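Local coordinates for uncharacterized protein (PDB 3CEX) that is of unknown function but belongs to the DinB superfamily of helical-bundle proteins, some of whose members are metal-dependent enzymes, at residues E32-P37 with V99-K104; S43-M48 with Q105-Y110; T51-D56 with P67-Q72; S60-S65 with V142-R147. All blocks are in the same frame, centred on the assembly; numbering follows the deposited sequence.

In the fold
Four long helices, 8-25, 44-62, 104-124 and 144-170, form the body of the chain; 44-62 and 104-124 run the same way. Contacts 2, 3 and 4 follow helix 44-62 from start to end, and contact 1 lies just ahead of it, joining the loops that lead into 44-62 and 104-124. Contact 2, about 8 Å from contact 1 between centres, pairs the first turns of those helices. Contact 3, about 12 Å from contact 2 between centres and joined to it by Tyr110 and Asp56, seats short helix 68-71. Contact 4, about 30 Å from contact 1 between centres, sets the end of 44-62 against the start of 144-170. Contact 3 is local; the others join parts at least 57 residues apart.

Contact 1 (E32-P37 with V99-K104)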
loop_
_atom_site.group_PDB
_atom_site.type_symbol
_atom_site.label_atom_id
_atom_site.label_comp_id
_atom_site.label_asym_id
_atom_site.label_seq_id
_atom_site.Cartn_x
_atom_site.Cartn_y
_atom_site.Cartn_z
ATOM N N GLU A 32 -14.131 18.167 4.884
ATOM C CA GLU A 32 -12.834 17.648 5.329
ATOM C C GLU A 32 -12.206 16.751 4.279
ATOM O O GLU A 32 -11.003 16.858 4.008
ATOM C CB GLU A 32 -12.972 16.880 6.644
ATOM C CG GLU A 32 -13.054 17.830 7.861
ATOM C CD GLU A 32 -13.665 17.205 9.097
ATOM O OE1 GLU A 32 -14.055 16.003 9.063
ATOM O OE2 GLU A 32 -13.748 17.934 10.127
ATOM N N ALA A 33 -13.008 15.863 3.711
ATOM C CA ALA A 33 -12.543 14.947 2.662
ATOM C C ALA A 33 -12.012 15.706 1.456
ATOM O O ALA A 33 -11.077 15.250 0.801
ATOM C CB ALA A 33 -13.682 14.026 2.216
ATOM N N ASN A 34 -12.648 16.833 1.136
ATOM C CA ASN A 34 -12.228 17.692 0.018
ATOM C C ASN A 34 -10.986 18.550 0.301
ATOM O O ASN A 34 -10.523 19.267 -0.575
ATOM C CB ASN A 34 -13.380 18.648 -0.346
ATOM C CG ASN A 34 -14.514 17.958 -1.062
ATOM O OD1 ASN A 34 -14.323 16.923 -1.684
ATOM N ND2 ASN A 34 -15.689 18.556 -1.013
ATOM N N THR A 35 -10.482 18.526 1.531
ATOM C CA THR A 35 -9.441 19.441 1.940
ATOM C C THR A 35 -8.066 18.903 1.612
ATOM O O THR A 35 -7.686 17.800 2.066
ATOM C CB THR A 35 -9.523 19.736 3.432
ATOM O OG1 THR A 35 -10.768 20.396 3.685
ATOM C CG2 THR A 35 -8.348 20.650 3.897
HETATM N N MSE A 36 -7.296 19.685 0.851
HETATM C CA MSE A 36 -5.911 19.268 0.597
HETATM C C MSE A 36 -4.986 20.062 1.500
HETATM O O MSE A 36 -4.965 21.294 1.436
HETATM C CB MSE A 36 -5.567 19.233 -0.908
HETATM C CG MSE A 36 -5.195 20.453 -1.604
HETATM SE SE MSE A 36 -4.641 19.928 -3.446
HETATM C CE MSE A 36 -2.778 19.446 -3.185
ATOM N N PRO A 37 -4.316 19.373 2.449
ATOM C CA PRO A 37 -3.549 20.096 3.463
ATOM C C PRO A 37 -2.245 20.794 3.009
ATOM O O PRO A 37 -1.706 21.600 3.765
ATOM C CB PRO A 37 -3.279 19.031 4.555
ATOM C CG PRO A 37 -3.489 17.733 3.943
ATOM C CD PRO A 37 -4.299 17.917 2.678
ATOM N N VAL A 99 -10.515 18.428 -7.677
ATOM C CA VAL A 99 -11.178 17.150 -7.490
ATOM C C VAL A 99 -11.848 17.204 -6.117
ATOM O O VAL A 99 -11.225 16.961 -5.087
ATOM C CB VAL A 99 -10.237 15.962 -7.638
ATOM C CG1 VAL A 99 -11.025 14.658 -7.398
ATOM C CG2 VAL A 99 -9.558 15.967 -9.049
ATOM N N VAL A 100 -13.118 17.607 -6.127
ATOM C CA VAL A 100 -13.933 17.740 -4.935
ATOM C C VAL A 100 -15.311 17.165 -5.257
ATOM O O VAL A 100 -15.707 17.135 -6.422
ATOM C CB VAL A 100 -14.051 19.226 -4.458
ATOM C CG1 VAL A 100 -12.689 19.744 -4.032
ATOM C CG2 VAL A 100 -14.677 20.141 -5.551
ATOM N N VAL A 101 -16.018 16.692 -4.230
ATOM C CA VAL A 101 -17.350 16.111 -4.412
ATOM C C VAL A 101 -18.377 16.794 -3.510
ATOM O O VAL A 101 -18.040 17.350 -2.446
ATOM C CB VAL A 101 -17.374 14.585 -4.117
ATOM C CG1 VAL A 101 -16.606 13.793 -5.182
ATOM C CG2 VAL A 101 -16.830 14.298 -2.712
ATOM N N ALA A 102 -19.642 16.726 -3.933
ATOM C CA ALA A 102 -20.753 17.280 -3.155
ATOM C C ALA A 102 -21.136 16.388 -1.962
ATOM O O ALA A 102 -21.554 16.895 -0.919
ATOM C CB ALA A 102 -21.964 17.531 -4.072
ATOM N N GLU A 103 -21.002 15.070 -2.122
ATOM C CA GLU A 103 -21.311 14.113 -1.064
ATOM C C GLU A 103 -20.339 12.935 -1.069
ATOM O O GLU A 103 -19.921 12.468 -2.135
ATOM C CB GLU A 103 -22.738 13.568 -1.201
ATOM C CG GLU A 103 -23.846 14.602 -1.184
ATOM C CD GLU A 103 -24.172 15.156 0.205
ATOM O OE1 GLU A 103 -23.597 14.688 1.221
ATOM O OE2 GLU A 103 -25.045 16.054 0.268
ATOM N N LYS A 104 -20.011 12.435 0.127
ATOM C CA LYS A 104 -19.057 11.321 0.290
ATOM C C LYS A 104 -19.491 10.027 -0.426
ATOM O O LYS A 104 -18.661 9.321 -0.973
ATOM C CB LYS A 104 -18.867 10.981 1.766
ATOM C CG LYS A 104 -18.103 11.993 2.559
ATOM C CD LYS A 104 -17.762 11.477 3.942
ATOM C CE LYS A 104 -18.959 11.162 4.788
ATOM N NZ LYS A 104 -18.502 10.534 6.043
#
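Asn34 reaches Val101 with both ends of its side-chain amide and takes hold of the backbone N-H and the C=O of that one residue. ND2 donates to Val101 O at 3.0 Å, in an almost perfectly straight bond (179°) that lies in the amide plane of Asn34 and uses a lone pair in the plane of the carbonyl. The return bond, from Val101 N to Asn34 OD1, is 3.1 Å long and its donor stands tilted from the plane of the side-chain carbonyl. Gripped at two points, the amide has its flip state and its rotation fixed. Val100 supplies the apolar part of the contact: its side chain runs roughly perpendicular to that of Asn34, with CG1 3.9 Å from Asn34 CB, and CB 3.6 Å from Asn34 OD1. Val101 CG2 also approaches the amide oxygen, at 3.8 Å from Asn34 OD1. Two loops thus meet here at one end of the DinB-type helical bundle, the one following helix 30-33 and the extended run that enters helix 104-124. The reach of Asn34 depends on its first torsion, chi1 -73°, which sets CG anti to the carbonyl carbon and lets the amide lie alongside Val100 and meet the backbone of Val101. In the next shell, the hydroxyl of Thr45 on helix 44-62 also donates to OD1, giving that oxygen a second hydrogen bond, and Ala33 is joined to Thr45 through the backbone. Thr45 also packs on Val101, while Val30 touches the side chains of Val101 and Lys104. Lys104 NZ binds the carbonyl oxygens of Leu25 and Met28.

Contact 2 (S43-M48 with Q105-Y110)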
loop_
_atom_site.group_PDB
_atom_site.type_symbol
_atom_site.label_atom_id
_atom_site.label_comp_id
_atom_site.label_asym_id
_atom_site.label_seq_id
_atom_site.Cartn_x
_atom_site.Cartn_y
_atom_site.Cartn_z
ATOM N N SER A 43 -5.898 15.541 -1.047
ATOM C CA SER A 43 -7.097 15.312 -0.245
ATOM C C SER A 43 -7.499 13.864 -0.287
ATOM O O SER A 43 -7.125 13.138 -1.218
ATOM C CB SER A 43 -8.262 16.167 -0.761
ATOM O OG SER A 43 -8.728 15.768 -2.036
ATOM N N VAL A 44 -8.257 13.439 0.714
ATOM C CA VAL A 44 -8.846 12.087 0.696
ATOM C C VAL A 44 -9.775 11.938 -0.504
ATOM O O VAL A 44 -9.762 10.911 -1.161
ATOM C CB VAL A 44 -9.543 11.724 2.031
ATOM C CG1 VAL A 44 -10.314 10.398 1.942
ATOM C CG2 VAL A 44 -8.505 11.648 3.140
ATOM N N THR A 45 -10.525 12.976 -0.840
ATOM C CA THR A 45 -11.374 12.932 -2.042
ATOM C C THR A 45 -10.527 12.664 -3.295
ATOM O O THR A 45 -10.856 11.757 -4.088
ATOM C CB THR A 45 -12.161 14.216 -2.252
ATOM O OG1 THR A 45 -13.135 14.358 -1.222
ATOM C CG2 THR A 45 -12.885 14.205 -3.626
ATOM N N TRP A 46 -9.424 13.399 -3.463
ATOM C CA TRP A 46 -8.536 13.148 -4.636
ATOM C C TRP A 46 -7.984 11.713 -4.649
ATOM O O TRP A 46 -7.973 11.051 -5.681
ATOM C CB TRP A 46 -7.386 14.143 -4.676
ATOM C CG TRP A 46 -6.573 14.107 -5.974
ATOM C CD1 TRP A 46 -6.696 14.972 -7.022
ATOM C CD2 TRP A 46 -5.544 13.170 -6.350
ATOM N NE1 TRP A 46 -5.822 14.650 -8.011
ATOM C CE2 TRP A 46 -5.102 13.543 -7.643
ATOM C CE3 TRP A 46 -4.945 12.065 -5.724
ATOM C CZ2 TRP A 46 -4.077 12.849 -8.329
ATOM C CZ3 TRP A 46 -3.937 11.357 -6.415
ATOM C CH2 TRP A 46 -3.527 11.748 -7.707
ATOM N N LEU A 47 -7.521 11.246 -3.482
ATOM C CA LEU A 47 -6.929 9.900 -3.360
ATOM C C LEU A 47 -7.909 8.788 -3.702
ATOM O O LEU A 47 -7.562 7.836 -4.400
ATOM C CB LEU A 47 -6.366 9.692 -1.943
ATOM C CG LEU A 47 -5.117 10.532 -1.684
ATOM C CD1 LEU A 47 -4.797 10.653 -0.198
ATOM C CD2 LEU A 47 -3.895 9.914 -2.472
HETATM N N MSE A 48 -9.131 8.899 -3.205
HETATM C CA MSE A 48 -10.169 7.889 -3.496
HETATM C C MSE A 48 -10.648 7.955 -4.931
HETATM O O MSE A 48 -10.803 6.947 -5.554
HETATM C CB MSE A 48 -11.376 8.071 -2.584
HETATM C CG MSE A 48 -11.228 7.402 -1.334
HETATM SE SE MSE A 48 -12.821 7.354 -0.220
HETATM C CE MSE A 48 -13.820 5.823 -0.796
ATOM N N GLN A 105 -20.786 9.743 -0.423
ATOM C CA GLN A 105 -21.318 8.523 -1.049
ATOM C C GLN A 105 -20.819 8.310 -2.481
ATOM O O GLN A 105 -20.572 7.175 -2.883
ATOM C CB GLN A 105 -22.864 8.498 -1.008
ATOM C CG GLN A 105 -23.544 7.131 -1.272
ATOM C CD GLN A 105 -23.071 6.066 -0.280
ATOM O OE1 GLN A 105 -23.079 6.299 0.924
ATOM N NE2 GLN A 105 -22.633 4.920 -0.779
ATOM N N LEU A 106 -20.643 9.384 -3.244
ATOM C CA LEU A 106 -20.181 9.243 -4.626
ATOM C C LEU A 106 -18.820 8.560 -4.726
ATOM O O LEU A 106 -18.584 7.720 -5.605
ATOM C CB LEU A 106 -20.128 10.607 -5.318
ATOM C CG LEU A 106 -19.764 10.578 -6.795
ATOM C CD1 LEU A 106 -20.711 9.707 -7.576
ATOM C CD2 LEU A 106 -19.746 12.008 -7.345
ATOM N N LEU A 107 -17.922 8.938 -3.818
ATOM C CA LEU A 107 -16.587 8.355 -3.759
ATOM C C LEU A 107 -16.676 6.872 -3.448
ATOM O O LEU A 107 -16.007 6.090 -4.072
ATOM C CB LEU A 107 -15.746 9.038 -2.673
ATOM C CG LEU A 107 -15.341 10.510 -2.887
ATOM C CD1 LEU A 107 -14.849 11.136 -1.596
ATOM C CD2 LEU A 107 -14.322 10.653 -4.021
ATOM N N SER A 108 -17.522 6.507 -2.479
ATOM C CA SER A 108 -17.704 5.127 -2.094
ATOM C C SER A 108 -18.249 4.298 -3.242
ATOM O O SER A 108 -17.829 3.138 -3.446
ATOM C CB SER A 108 -18.682 5.006 -0.938
ATOM O OG SER A 108 -18.120 5.519 0.224
ATOM N N ASP A 109 -19.235 4.868 -3.939
ATOM C CA ASP A 109 -19.909 4.169 -5.048
ATOM C C ASP A 109 -18.988 3.942 -6.248
ATOM O O ASP A 109 -18.950 2.828 -6.838
ATOM C CB ASP A 109 -21.172 4.933 -5.469
ATOM C CG ASP A 109 -22.268 4.897 -4.429
ATOM O OD1 ASP A 109 -22.190 4.103 -3.458
ATOM O OD2 ASP A 109 -23.232 5.682 -4.592
ATOM N N TYR A 110 -18.216 4.958 -6.618
ATOM C CA TYR A 110 -17.329 4.795 -7.763
ATOM C C TYR A 110 -16.159 3.846 -7.413
ATOM O O TYR A 110 -15.774 2.989 -8.212
ATOM C CB TYR A 110 -16.830 6.156 -8.281
ATOM C CG TYR A 110 -15.910 6.081 -9.490
ATOM C CD1 TYR A 110 -16.156 5.193 -10.545
ATOM C CD2 TYR A 110 -14.821 6.902 -9.596
ATOM C CE1 TYR A 110 -15.282 5.138 -11.677
ATOM C CE2 TYR A 110 -13.972 6.848 -10.696
ATOM C CZ TYR A 110 -14.194 5.965 -11.729
ATOM O OH TYR A 110 -13.317 5.948 -12.810
HETATM O O HOH W 1 -13.980 7.313 -5.675
#
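Leu107 points its isobutyl group at Thr45 and Met48, filling the interface between helices 44-62 and 104-124 of the DinB-type four-helix bundle. The two segments run nearly parallel, at 18° with axes 10.3 Å apart, as expected of an up-down-down-up bundle in which a long crossover separates the second and third helices. The leucine side chain stands roughly square to that of Thr45, and both its methyls lie against the threonine. CD1 is nearer the hydroxyl, 3.7 Å from Thr45 OG1, whose polar partner is Asn34, while CD2 faces Thr45 CG2 at 3.9 Å and comes within 3.6 Å of Thr45 O. With chi1 of -68°, Leu107 CG stands opposite its own carbonyl carbon, which directs both methyls across to the other helix. Met48, present as selenomethionine, runs at a slant past Leu107: its CB touches Leu107 CD2, and a bend at chi3 (86°) carries CE past Leu107 CB to lie 3.9 Å from Leu107 O. The same methyl nears Ser108, whose hydroxyl is bonded to Glu22 of helix 8-25. Phe21, Glu22 and Leu25 of that helix pack against Met48, and Val101 touches Leu107; Thr45, Met48 and Leu107 are buried. At the start of helix 44-62, Ser43 is the N-cap, and its OG accepts from Trp46 N at 2.9 Å. Carbonyl groups of both helices share one water, which donates to Leu107 O at 2.9 Å and, more weakly, to Met48 O at 3.2 Å.

Contact 3 (T51-D56 with P67-Q72); sequences TARELD and PLWLSQ
Asp56, the residue most covered here, presents its carboxylate to the first two amides of helix 68-71. OD1 accepts from Leu68 N and OD2 from Trp69 N, each at 2.8 Å and each through the syn lone pair, so the two oxygens are matched to successive N-H groups. Pro67 occupies the N-cap position, and the carboxylate from helix 44-62 takes the N-H groups there. Its CG lies opposite the backbone N of Asp56 (chi1 -174°), which carries the carboxylate outward from helix 44-62. Pro67 and Leu68 close around it, Pro67 CB lying 3.6 Å from Asp56 OD1. Tyr110 OH adds a further hydrogen bond to OD2, and three in all hold the carboxylate. One turn earlier, Arg53 lays its guanidinium flat on the Trp69 ring, with centres 3.6 Å apart and planes at 7°. In this cation-pi stack CZ sits over the five-membered ring, 3.4 Å from Trp69 CD1, and Arg53 CD adds a CH-pi contact to the same ring. The bend at chi2 (80°) folds the arginine back over the indole; its NE is buried here and has no partner in the model. Trp69 NE1 bonds to Asp84, which forms only a long, weak ion pair with Arg53 NH2. A carboxylate binding the leading amides of a short helix, beside an arginine-tryptophan stack, fastens the long crossover of this DinB-type bundle to its second long helix.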
loop_
_atom_site.group_PDB
_atom_site.type_symbol
_atom_site.label_atom_id
_atom_site.label_comp_id
_atom_site.label_asym_id
_atom_site.label_seq_id
_atom_site.Cartn_x
_atom_site.Cartn_y
_atom_site.Cartn_z
ATOM N N THR A 51 -7.718 6.552 -7.069
ATOM C CA THR A 51 -7.623 5.099 -6.958
ATOM C C THR A 51 -8.723 4.431 -7.782
ATOM O O THR A 51 -8.436 3.509 -8.528
ATOM C CB THR A 51 -7.646 4.662 -5.491
ATOM O OG1 THR A 51 -6.493 5.251 -4.849
ATOM C CG2 THR A 51 -7.614 3.092 -5.329
ATOM N N ALA A 52 -9.969 4.882 -7.645
ATOM C CA ALA A 52 -11.072 4.334 -8.439
ATOM C C ALA A 52 -10.796 4.571 -9.925
ATOM O O ALA A 52 -10.997 3.672 -10.745
ATOM C CB ALA A 52 -12.390 4.948 -8.029
ATOM N N ARG A 53 -10.323 5.758 -10.264
ATOM C CA ARG A 53 -10.070 6.123 -11.653
ATOM C C ARG A 53 -8.948 5.284 -12.284
ATOM O O ARG A 53 -9.054 4.856 -13.443
ATOM C CB ARG A 53 -9.790 7.636 -11.731
ATOM C CG ARG A 53 -9.733 8.264 -13.081
ATOM C CD ARG A 53 -11.085 8.557 -13.672
ATOM N NE ARG A 53 -10.899 9.573 -14.711
ATOM C CZ ARG A 53 -10.756 9.346 -16.017
ATOM N NH1 ARG A 53 -10.820 8.118 -16.519
ATOM N NH2 ARG A 53 -10.570 10.369 -16.840
ATOM N N GLU A 54 -7.887 5.021 -11.525
ATOM C CA GLU A 54 -6.772 4.290 -12.067
ATOM C C GLU A 54 -7.066 2.782 -12.240
ATOM O O GLU A 54 -6.611 2.184 -13.213
ATOM C CB GLU A 54 -5.528 4.519 -11.194
ATOM C CG GLU A 54 -4.288 3.893 -11.724
ATOM C CD GLU A 54 -3.641 4.650 -12.879
ATOM O OE1 GLU A 54 -4.307 5.437 -13.588
ATOM O OE2 GLU A 54 -2.433 4.440 -13.082
ATOM N N LEU A 55 -7.746 2.165 -11.270
ATOM C CA LEU A 55 -8.268 0.790 -11.444
ATOM C C LEU A 55 -9.179 0.690 -12.672
ATOM O O LEU A 55 -9.042 -0.211 -13.519
ATOM C CB LEU A 55 -9.033 0.341 -10.193
ATOM C CG LEU A 55 -8.214 0.165 -8.883
ATOM C CD1 LEU A 55 -9.118 -0.100 -7.669
ATOM C CD2 LEU A 55 -7.170 -0.953 -9.049
ATOM N N ASP A 56 -10.164 1.578 -12.729
ATOM C CA ASP A 56 -11.065 1.673 -13.865
ATOM C C ASP A 56 -10.286 1.759 -15.199
ATOM O O ASP A 56 -10.358 0.857 -16.034
ATOM C CB ASP A 56 -11.981 2.906 -13.674
ATOM C CG ASP A 56 -13.063 3.034 -14.741
ATOM O OD1 ASP A 56 -13.344 2.056 -15.474
ATOM O OD2 ASP A 56 -13.669 4.136 -14.804
ATOM N N PRO A 67 -13.865 2.818 -20.211
ATOM C CA PRO A 67 -13.885 2.894 -18.753
ATOM C C PRO A 67 -15.259 3.255 -18.186
ATOM O O PRO A 67 -16.041 3.918 -18.853
ATOM C CB PRO A 67 -12.866 3.999 -18.450
ATOM C CG PRO A 67 -12.819 4.812 -19.652
ATOM C CD PRO A 67 -13.021 3.872 -20.800
ATOM N N LEU A 68 -15.547 2.801 -16.971
ATOM C CA LEU A 68 -16.830 3.067 -16.314
ATOM C C LEU A 68 -17.064 4.555 -16.102
ATOM O O LEU A 68 -18.217 5.008 -16.117
ATOM C CB LEU A 68 -16.911 2.362 -14.956
ATOM C CG LEU A 68 -16.624 0.869 -14.918
ATOM C CD1 LEU A 68 -16.570 0.437 -13.466
ATOM C CD2 LEU A 68 -17.631 0.048 -15.715
ATOM N N TRP A 69 -15.971 5.302 -15.905
ATOM C CA TRP A 69 -16.002 6.762 -15.773
ATOM C C TRP A 69 -16.944 7.377 -16.811
ATOM O O TRP A 69 -17.741 8.271 -16.489
ATOM C CB TRP A 69 -14.588 7.327 -15.959
ATOM C CG TRP A 69 -14.441 8.812 -15.784
ATOM C CD1 TRP A 69 -14.091 9.715 -16.743
ATOM C CD2 TRP A 69 -14.626 9.567 -14.579
ATOM N NE1 TRP A 69 -14.022 10.976 -16.210
ATOM C CE2 TRP A 69 -14.371 10.929 -14.894
ATOM C CE3 TRP A 69 -15.002 9.239 -13.279
ATOM C CZ2 TRP A 69 -14.450 11.950 -13.944
ATOM C CZ3 TRP A 69 -15.067 10.247 -12.327
ATOM C CH2 TRP A 69 -14.811 11.587 -12.663
ATOM N N LEU A 70 -16.806 6.883 -18.044
ATOM C CA LEU A 70 -17.645 7.227 -19.180
ATOM C C LEU A 70 -18.856 6.295 -19.344
ATOM O O LEU A 70 -19.996 6.745 -19.393
ATOM C CB LEU A 70 -16.813 7.171 -20.464
ATOM C CG LEU A 70 -15.671 8.184 -20.592
ATOM C CD1 LEU A 70 -15.006 8.000 -21.972
ATOM C CD2 LEU A 70 -16.153 9.635 -20.404
ATOM N N SER A 71 -18.603 4.996 -19.433
ATOM C CA SER A 71 -19.661 4.026 -19.738
ATOM C C SER A 71 -20.807 3.966 -18.707
ATOM O O SER A 71 -21.942 3.690 -19.066
ATOM C CB SER A 71 -19.067 2.628 -19.935
ATOM O OG SER A 71 -18.912 1.950 -18.694
ATOM N N GLN A 72 -20.511 4.219 -17.441
ATOM C CA GLN A 72 -21.551 4.314 -16.390
ATOM C C GLN A 72 -21.837 5.776 -16.003
ATOM O O GLN A 72 -22.589 6.044 -15.079
ATOM C CB GLN A 72 -21.145 3.522 -15.154
ATOM C CG GLN A 72 -21.253 2.019 -15.305
ATOM C CD GLN A 72 -20.773 1.260 -14.088
ATOM O OE1 GLN A 72 -20.336 1.836 -13.103
ATOM N NE2 GLN A 72 -20.828 -0.058 -14.169
#

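Contact 4 (S60-S65 with V142-R147); sequences SALNHS and VTRQVR
Leu62 O lies at the edge of the Arg144 guanidinium and in its plane, 3.7 Å from NH1, too far for a hydrogen bond. The other flat group, the imidazole of His64, has the carbonyl oxygen of Ala61 over the centre of one face, 4.2 Å above the plane. Leu62 contributes about half of the buried surface; its side chain lies alongside that of Arg144, the two running antiparallel, and brings CD2 to 3.9 Å from NH1. Its other methyl, CD1, meets the aliphatic part of Arg147, 4.0 Å from CG. A bend at chi3 (-53°) turns the Arg144 guanidinium to the leucine, where three residues hold it: NH1 binds Tyr121 OH, NE the carbonyl of Gln129, and NH2 forms a salt bridge with Asp132. Helix 44-62 ends here in a Schellman motif, with His64 at positive phi and Ser65 N bonded to Ser60 O at 2.9 Å. Facing it, Thr143 is the N-cap of helix 144-170 and its OG1 accepts from Val146 N at 3.2 Å. The end of the second long helix is thus set against the start of the fourth. Ile134 of the small antiparallel hairpin, strands 133-135 and 142-143, packs on both Leu62 and Arg147, and Tyr121 of helix 104-124 touches Leu62.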
loop_
_atom_site.group_PDB
_atom_site.type_symbol
_atom_site.label_atom_id
_atom_site.label_comp_id
_atom_site.label_asym_id
_atom_site.label_seq_id
_atom_site.Cartn_x
_atom_site.Cartn_y
_atom_site.Cartn_z
ATOM N N SER A 60 -9.946 -1.439 -17.537
ATOM C CA SER A 60 -10.769 -1.296 -18.756
ATOM C C SER A 60 -9.907 -1.374 -20.026
ATOM O O SER A 60 -10.330 -1.968 -21.004
ATOM C CB SER A 60 -11.597 -0.013 -18.733
ATOM O OG SER A 60 -12.559 -0.081 -17.694
ATOM N N ALA A 61 -8.712 -0.786 -19.992
ATOM C CA ALA A 61 -7.727 -0.896 -21.081
ATOM C C ALA A 61 -7.243 -2.350 -21.335
ATOM O O ALA A 61 -7.166 -2.778 -22.470
ATOM C CB ALA A 61 -6.534 0.035 -20.816
ATOM N N LEU A 62 -6.939 -3.112 -20.289
ATOM C CA LEU A 62 -6.644 -4.552 -20.440
ATOM C C LEU A 62 -7.834 -5.355 -20.981
ATOM O O LEU A 62 -7.656 -6.391 -21.615
ATOM C CB LEU A 62 -6.237 -5.169 -19.102
ATOM C CG LEU A 62 -4.912 -4.700 -18.515
ATOM C CD1 LEU A 62 -4.754 -5.294 -17.141
ATOM C CD2 LEU A 62 -3.713 -5.062 -19.426
ATOM N N ASN A 63 -9.042 -4.879 -20.689
ATOM C CA ASN A 63 -10.275 -5.556 -21.057
ATOM C C ASN A 63 -10.826 -5.036 -22.380
ATOM O O ASN A 63 -11.914 -5.423 -22.783
ATOM C CB ASN A 63 -11.295 -5.339 -19.945
ATOM C CG ASN A 63 -12.282 -6.448 -19.838
ATOM O OD1 ASN A 63 -11.904 -7.603 -19.684
ATOM N ND2 ASN A 63 -13.574 -6.111 -19.907
ATOM N N HIS A 64 -10.083 -4.140 -23.031
ATOM C CA HIS A 64 -10.498 -3.492 -24.272
ATOM C C HIS A 64 -11.900 -2.872 -24.207
ATOM O O HIS A 64 -12.579 -2.773 -25.234
ATOM C CB HIS A 64 -10.374 -4.481 -25.463
ATOM C CG HIS A 64 -8.981 -5.003 -25.652
ATOM N ND1 HIS A 64 -8.049 -4.370 -26.450
ATOM C CD2 HIS A 64 -8.339 -6.059 -25.093
ATOM C CE1 HIS A 64 -6.901 -5.024 -26.390
ATOM N NE2 HIS A 64 -7.049 -6.051 -25.571
ATOM N N SER A 65 -12.324 -2.447 -23.014
ATOM C CA SER A 65 -13.656 -1.861 -22.824
ATOM C C SER A 65 -13.498 -0.382 -22.484
ATOM O O SER A 65 -12.424 0.060 -22.053
ATOM C CB SER A 65 -14.466 -2.622 -21.742
ATOM O OG SER A 65 -13.773 -2.777 -20.479
ATOM N N VAL A 142 6.388 -4.168 -20.741
ATOM C CA VAL A 142 5.333 -4.278 -19.770
ATOM C C VAL A 142 4.402 -5.420 -20.187
ATOM O O VAL A 142 3.890 -5.436 -21.310
ATOM C CB VAL A 142 4.536 -2.977 -19.692
ATOM C CG1 VAL A 142 3.399 -3.109 -18.679
ATOM C CG2 VAL A 142 5.475 -1.802 -19.373
ATOM N N THR A 143 4.185 -6.344 -19.264
ATOM C CA THR A 143 3.288 -7.462 -19.447
ATOM C C THR A 143 2.008 -7.224 -18.680
ATOM O O THR A 143 1.921 -6.313 -17.856
ATOM C CB THR A 143 3.916 -8.721 -18.853
ATOM O OG1 THR A 143 4.169 -8.505 -17.444
ATOM C CG2 THR A 143 5.227 -9.095 -19.584
ATOM N N ARG A 144 1.017 -8.077 -18.921
ATOM C CA ARG A 144 -0.241 -7.996 -18.205
ATOM C C ARG A 144 0.018 -8.041 -16.682
ATOM O O ARG A 144 -0.589 -7.297 -15.909
ATOM C CB ARG A 144 -1.137 -9.144 -18.633
ATOM C CG ARG A 144 -2.591 -9.011 -18.301
ATOM C CD ARG A 144 -3.387 -10.107 -19.014
ATOM N NE ARG A 144 -3.114 -10.142 -20.447
ATOM C CZ ARG A 144 -3.716 -9.388 -21.354
ATOM N NH1 ARG A 144 -4.664 -8.529 -21.022
ATOM N NH2 ARG A 144 -3.380 -9.505 -22.612
ATOM N N GLN A 145 0.932 -8.925 -16.294
ATOM C CA GLN A 145 1.237 -9.189 -14.907
ATOM C C GLN A 145 1.780 -7.952 -14.211
ATOM O O GLN A 145 1.320 -7.604 -13.120
ATOM C CB GLN A 145 2.255 -10.318 -14.823
ATOM C CG GLN A 145 2.609 -10.693 -13.405
ATOM C CD GLN A 145 3.177 -12.091 -13.326
ATOM O OE1 GLN A 145 2.620 -13.016 -13.924
ATOM N NE2 GLN A 145 4.267 -12.264 -12.571
ATOM N N VAL A 146 2.718 -7.270 -14.874
ATOM C CA VAL A 146 3.325 -6.041 -14.351
ATOM C C VAL A 146 2.248 -4.965 -14.136
ATOM O O VAL A 146 2.203 -4.282 -13.107
ATOM C CB VAL A 146 4.467 -5.565 -15.283
ATOM C CG1 VAL A 146 4.868 -4.121 -14.983
ATOM C CG2 VAL A 146 5.694 -6.492 -15.133
ATOM N N ARG A 147 1.317 -4.869 -15.081
ATOM C CA ARG A 147 0.283 -3.850 -15.014
ATOM C C ARG A 147 -0.687 -4.143 -13.864
ATOM O O ARG A 147 -1.076 -3.224 -13.137
ATOM C CB ARG A 147 -0.405 -3.792 -16.359
ATOM C CG ARG A 147 -1.574 -2.939 -16.497
ATOM C CD ARG A 147 -1.251 -1.463 -16.417
ATOM N NE ARG A 147 0.028 -1.010 -16.968
ATOM C CZ ARG A 147 0.229 -0.539 -18.198
ATOM N NH1 ARG A 147 -0.725 -0.526 -19.106
ATOM N NH2 ARG A 147 1.427 -0.094 -18.527
#